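Local atomic coordinates of Cif-like 1 (Burkholderia cenocepacia, PDB entry 7JQY), a protein that probably hydrolyses epoxides, as a Cif-like member of the alpha/beta hydrolase family that assembles as an octamer. Residues L54-H66 with N205-A217. The protein carries 1 engineered substitution. Residues are numbered along the deposited sequence; the frame is centred on the assembly and turned at random.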
# COMPACT_ATOMS: atom_id res chain seq x y z
N LEU B 54 16.63 -5.63 -33.47
CA LEU B 54 16.67 -4.67 -32.37
C LEU B 54 15.26 -4.17 -32.09
O LEU B 54 14.65 -3.47 -32.92
CB LEU B 54 17.60 -3.50 -32.70
CG LEU B 54 19.09 -3.80 -32.93
CD1 LEU B 54 19.82 -2.52 -33.31
CD2 LEU B 54 19.75 -4.45 -31.70
N HIS B 55 14.76 -4.50 -30.90
CA HIS B 55 13.46 -4.08 -30.39
C HIS B 55 13.48 -2.59 -30.03
O HIS B 55 14.49 -1.90 -30.16
CB HIS B 55 13.10 -4.90 -29.15
CG HIS B 55 14.01 -4.60 -28.00
ND1 HIS B 55 13.85 -3.48 -27.21
CD2 HIS B 55 15.11 -5.24 -27.54
CE1 HIS B 55 14.81 -3.46 -26.30
NE2 HIS B 55 15.59 -4.51 -26.48
N GLY B 56 12.35 -2.10 -29.53
CA GLY B 56 12.22 -0.73 -29.08
C GLY B 56 11.63 -0.65 -27.68
O GLY B 56 11.78 -1.56 -26.85
N TRP B 57 10.97 0.49 -27.41
CA TRP B 57 10.27 0.77 -26.16
C TRP B 57 8.77 0.64 -26.37
O TRP B 57 8.23 1.15 -27.36
CB TRP B 57 10.58 2.18 -25.65
CG TRP B 57 10.18 2.38 -24.21
CD1 TRP B 57 10.99 2.27 -23.10
CD2 TRP B 57 8.87 2.69 -23.72
NE1 TRP B 57 10.25 2.49 -21.96
CE2 TRP B 57 8.95 2.75 -22.31
CE3 TRP B 57 7.63 2.91 -24.33
CZ2 TRP B 57 7.85 3.03 -21.51
CZ3 TRP B 57 6.53 3.19 -23.54
CH2 TRP B 57 6.65 3.25 -22.14
N PRO B 58 8.04 -0.04 -25.46
CA PRO B 58 8.54 -0.76 -24.29
C PRO B 58 8.67 -2.25 -24.57
O PRO B 58 7.77 -3.01 -24.24
CB PRO B 58 7.45 -0.52 -23.25
CG PRO B 58 6.15 -0.40 -24.10
CD PRO B 58 6.57 -0.14 -25.55
N GLN B 59 9.77 -2.67 -25.19
CA GLN B 59 9.88 -4.02 -25.70
C GLN B 59 11.18 -4.66 -25.23
O GLN B 59 12.01 -4.04 -24.57
CB GLN B 59 9.80 -4.02 -27.24
CG GLN B 59 8.61 -3.20 -27.77
CD GLN B 59 8.46 -3.32 -29.26
OE1 GLN B 59 9.40 -3.04 -30.02
NE2 GLN B 59 7.29 -3.76 -29.70
N THR B 60 11.31 -5.94 -25.55
CA THR B 60 12.52 -6.72 -25.39
C THR B 60 12.68 -7.53 -26.67
O THR B 60 11.89 -7.39 -27.61
CB THR B 60 12.45 -7.66 -24.18
OG1 THR B 60 11.39 -8.60 -24.40
CG2 THR B 60 12.22 -6.90 -22.88
N TRP B 61 13.68 -8.43 -26.68
CA TRP B 61 13.83 -9.36 -27.79
C TRP B 61 12.55 -10.12 -28.07
O TRP B 61 12.31 -10.55 -29.21
CB TRP B 61 14.96 -10.36 -27.48
CG TRP B 61 14.55 -11.40 -26.47
CD1 TRP B 61 14.74 -11.35 -25.12
CD2 TRP B 61 13.84 -12.62 -26.73
NE1 TRP B 61 14.20 -12.47 -24.53
CE2 TRP B 61 13.65 -13.27 -25.50
CE3 TRP B 61 13.36 -13.24 -27.90
CZ2 TRP B 61 12.99 -14.49 -25.39
CZ3 TRP B 61 12.72 -14.46 -27.79
CH2 TRP B 61 12.53 -15.07 -26.54
N TYR B 62 11.71 -10.31 -27.05
CA TYR B 62 10.52 -11.15 -27.17
C TYR B 62 9.58 -10.69 -28.28
O TYR B 62 8.72 -11.46 -28.72
CB TYR B 62 9.80 -11.18 -25.81
CG TYR B 62 8.53 -12.03 -25.73
CD1 TYR B 62 8.60 -13.41 -25.55
CD2 TYR B 62 7.27 -11.44 -25.81
CE1 TYR B 62 7.45 -14.18 -25.45
CE2 TYR B 62 6.12 -12.20 -25.70
CZ TYR B 62 6.21 -13.57 -25.53
OH TYR B 62 5.06 -14.33 -25.44
N THR B 63 9.72 -9.44 -28.75
CA THR B 63 8.83 -8.97 -29.80
C THR B 63 9.09 -9.65 -31.14
O THR B 63 8.19 -9.67 -31.99
CB THR B 63 8.94 -7.44 -29.94
OG1 THR B 63 7.81 -6.96 -30.67
CG2 THR B 63 10.21 -7.02 -30.66
N TRP B 64 10.26 -10.26 -31.33
CA TRP B 64 10.62 -10.95 -32.56
C TRP B 64 10.28 -12.43 -32.53
O TRP B 64 10.74 -13.17 -33.40
CB TRP B 64 12.12 -10.78 -32.85
CG TRP B 64 12.55 -9.34 -32.86
CD1 TRP B 64 13.23 -8.69 -31.89
CD2 TRP B 64 12.30 -8.38 -33.89
NE1 TRP B 64 13.44 -7.38 -32.25
CE2 TRP B 64 12.87 -7.17 -33.48
CE3 TRP B 64 11.64 -8.43 -35.13
CZ2 TRP B 64 12.81 -6.00 -34.26
CZ3 TRP B 64 11.58 -7.27 -35.90
CH2 TRP B 64 12.16 -6.08 -35.46
N ARG B 65 9.47 -12.87 -31.56
CA ARG B 65 9.27 -14.29 -31.33
C ARG B 65 8.67 -15.00 -32.54
O ARG B 65 8.97 -16.18 -32.77
CB ARG B 65 8.37 -14.50 -30.12
CG ARG B 65 6.98 -13.93 -30.29
CD ARG B 65 6.30 -13.77 -28.95
NE ARG B 65 5.00 -13.14 -29.10
CZ ARG B 65 4.81 -11.83 -29.14
NH1 ARG B 65 5.86 -11.00 -29.04
NH2 ARG B 65 3.58 -11.34 -29.29
N HIS B 66 7.84 -14.31 -33.33
CA HIS B 66 7.21 -14.91 -34.49
C HIS B 66 8.00 -14.71 -35.77
O HIS B 66 7.62 -15.26 -36.80
CB HIS B 66 5.80 -14.34 -34.70
CG HIS B 66 4.86 -14.63 -33.57
ND1 HIS B 66 4.50 -15.91 -33.21
CD2 HIS B 66 4.20 -13.80 -32.72
CE1 HIS B 66 3.67 -15.86 -32.19
NE2 HIS B 66 3.47 -14.59 -31.87
N ASN B 205 -3.22 -10.12 -23.63
CA ASN B 205 -2.66 -9.43 -22.48
C ASN B 205 -1.42 -10.14 -21.96
O ASN B 205 -0.49 -9.49 -21.47
CB ASN B 205 -3.69 -9.34 -21.35
CG ASN B 205 -4.81 -8.38 -21.65
OD1 ASN B 205 -4.69 -7.50 -22.50
ND2 ASN B 205 -5.91 -8.53 -20.92
N ASP B 206 -1.40 -11.47 -22.02
CA ASP B 206 -0.25 -12.20 -21.50
C ASP B 206 1.02 -11.87 -22.26
O ASP B 206 2.09 -11.82 -21.67
CB ASP B 206 -0.50 -13.71 -21.55
CG ASP B 206 -1.70 -14.14 -20.73
OD1 ASP B 206 -2.21 -13.32 -19.92
OD2 ASP B 206 -2.14 -15.29 -20.92
N ASP B 207 0.91 -11.58 -23.57
CA ASP B 207 2.10 -11.24 -24.34
C ASP B 207 2.61 -9.85 -23.96
O ASP B 207 3.82 -9.67 -23.75
CB ASP B 207 1.78 -11.28 -25.84
CG ASP B 207 1.87 -12.67 -26.42
OD1 ASP B 207 2.64 -13.51 -25.89
OD2 ASP B 207 1.16 -12.91 -27.42
N ILE B 208 1.72 -8.86 -23.87
CA ILE B 208 2.14 -7.52 -23.50
C ILE B 208 2.71 -7.50 -22.08
O ILE B 208 3.66 -6.78 -21.79
CB ILE B 208 0.98 -6.51 -23.67
CG1 ILE B 208 0.34 -6.66 -25.06
CG2 ILE B 208 1.47 -5.08 -23.48
CD1 ILE B 208 -1.05 -6.07 -25.15
N ALA B 209 2.16 -8.34 -21.19
CA ALA B 209 2.64 -8.38 -19.81
C ALA B 209 4.09 -8.85 -19.72
O ALA B 209 4.80 -8.51 -18.77
CB ALA B 209 1.74 -9.28 -18.96
N VAL B 210 4.55 -9.63 -20.70
CA VAL B 210 5.96 -10.01 -20.73
C VAL B 210 6.84 -8.77 -20.84
O VAL B 210 7.84 -8.64 -20.13
CB VAL B 210 6.21 -10.97 -21.90
CG1 VAL B 210 7.70 -11.25 -22.06
CG2 VAL B 210 5.42 -12.26 -21.70
N TYR B 211 6.46 -7.83 -21.72
CA TYR B 211 7.17 -6.55 -21.79
C TYR B 211 7.03 -5.77 -20.49
O TYR B 211 8.02 -5.29 -19.93
CB TYR B 211 6.64 -5.71 -22.95
CG TYR B 211 6.56 -6.37 -24.31
CD1 TYR B 211 7.63 -7.09 -24.83
CD2 TYR B 211 5.42 -6.22 -25.09
CE1 TYR B 211 7.56 -7.67 -26.08
CE2 TYR B 211 5.33 -6.79 -26.34
CZ TYR B 211 6.40 -7.51 -26.84
OH TYR B 211 6.30 -8.08 -28.09
N ALA B 212 5.79 -5.61 -20.01
CA ALA B 212 5.56 -4.79 -18.83
C ALA B 212 6.34 -5.32 -17.63
O ALA B 212 6.89 -4.53 -16.84
CB ALA B 212 4.06 -4.72 -18.53
N ASP B 213 6.41 -6.65 -17.46
CA ASP B 213 7.16 -7.21 -16.33
C ASP B 213 8.67 -6.96 -16.47
O ASP B 213 9.36 -6.80 -15.46
CB ASP B 213 6.86 -8.70 -16.18
CG ASP B 213 5.40 -8.97 -15.78
OD1 ASP B 213 4.64 -7.99 -15.56
OD2 ASP B 213 5.02 -10.15 -15.70
N ALA B 214 9.19 -6.92 -17.69
CA ALA B 214 10.60 -6.57 -17.84
C ALA B 214 10.88 -5.15 -17.36
O ALA B 214 11.89 -4.89 -16.69
CB ALA B 214 11.03 -6.75 -19.29
N TYR B 215 9.98 -4.21 -17.67
CA TYR B 215 10.16 -2.81 -17.32
C TYR B 215 9.86 -2.53 -15.85
O TYR B 215 10.21 -1.45 -15.36
CB TYR B 215 9.29 -1.92 -18.25
CG TYR B 215 9.96 -1.83 -19.61
CD1 TYR B 215 10.85 -0.81 -19.90
CD2 TYR B 215 9.76 -2.83 -20.56
CE1 TYR B 215 11.51 -0.76 -21.12
CE2 TYR B 215 10.42 -2.79 -21.78
CZ TYR B 215 11.29 -1.75 -22.05
OH TYR B 215 11.95 -1.71 -23.26
N ALA B 216 9.30 -3.49 -15.12
CA ALA B 216 9.14 -3.38 -13.68
C ALA B 216 10.41 -3.76 -12.92
O ALA B 216 10.52 -3.48 -11.72
CB ALA B 216 7.97 -4.26 -13.21
N ALA B 217 11.38 -4.37 -13.59
CA ALA B 217 12.61 -4.80 -12.95
C ALA B 217 13.43 -3.60 -12.47
O ALA B 217 13.28 -2.49 -12.97
CB ALA B 217 13.43 -5.66 -13.92
O HOH W 1 2.45 -14.39 -29.23
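The ring of Tyr-62 is sandwiched between Val-210 CG1, which lies over one face 3.9 Å from the ring centroid, and Arg-65 CD on the opposite face. At its edge, in plane, are Asp-207 OD1 and Tyr-211 CE1, the latter 3.8 Å from Tyr-62 CD2; the edge of Tyr-62 is turned toward the face of Tyr-211 in an offset edge-to-face pair with planes at 73°. Thr-63 N lies at the edge of the Tyr-211 ring. Pro-58 CB lies between two rings, over the centre of the Trp-57 indole and over one face of Tyr-215, nearer its rim, and the indole meets Tyr-215 obliquely through NE1 and CD1. Tyr-62 CG stands anti to the backbone N (chi1 -179°), which extends the ring toward the helix, where its OH donates to Asp-207 OD1 at 2.6 Å, on the anti side, 30° out of the carboxylate plane. That same oxygen also accepts from Gly-17 N. The loop 54-66 leaves the C-terminal end of central strand 50-54 of the alpha/beta hydrolase fold and includes a cis peptide bond before Pro-58; helix 205-215 packs against the loop, whose Gly-56 and Trp-57 border the probable nucleophile elbow; there Trp-57 N donates to OG of the engineered Ser-123. The Tyr-215 hydroxyl donates to Gln-59 O at 2.7 Å, in the carbonyl plane and on a lone pair. Thr-60 OG1 accepts from Tyr-62 N in an ST turn, while its CG2 packs on Ala-214 CB. Arg-65 NH2 forms a long salt bridge with Asp-207 OD2 at 3.4 Å, supplemented by a water that accepts from Arg-65 NE, donates to Asp-207 OD2 and also hydrogen-bonds His-66 NE2. Arg-65 NH1 donates to Tyr-62 O, from above the carbonyl plane, and lies 3.1 Å from Tyr-211 OH, a hydroxyl also hydrogen-bonded to Asp-288, which forms a second salt bridge with Arg-65.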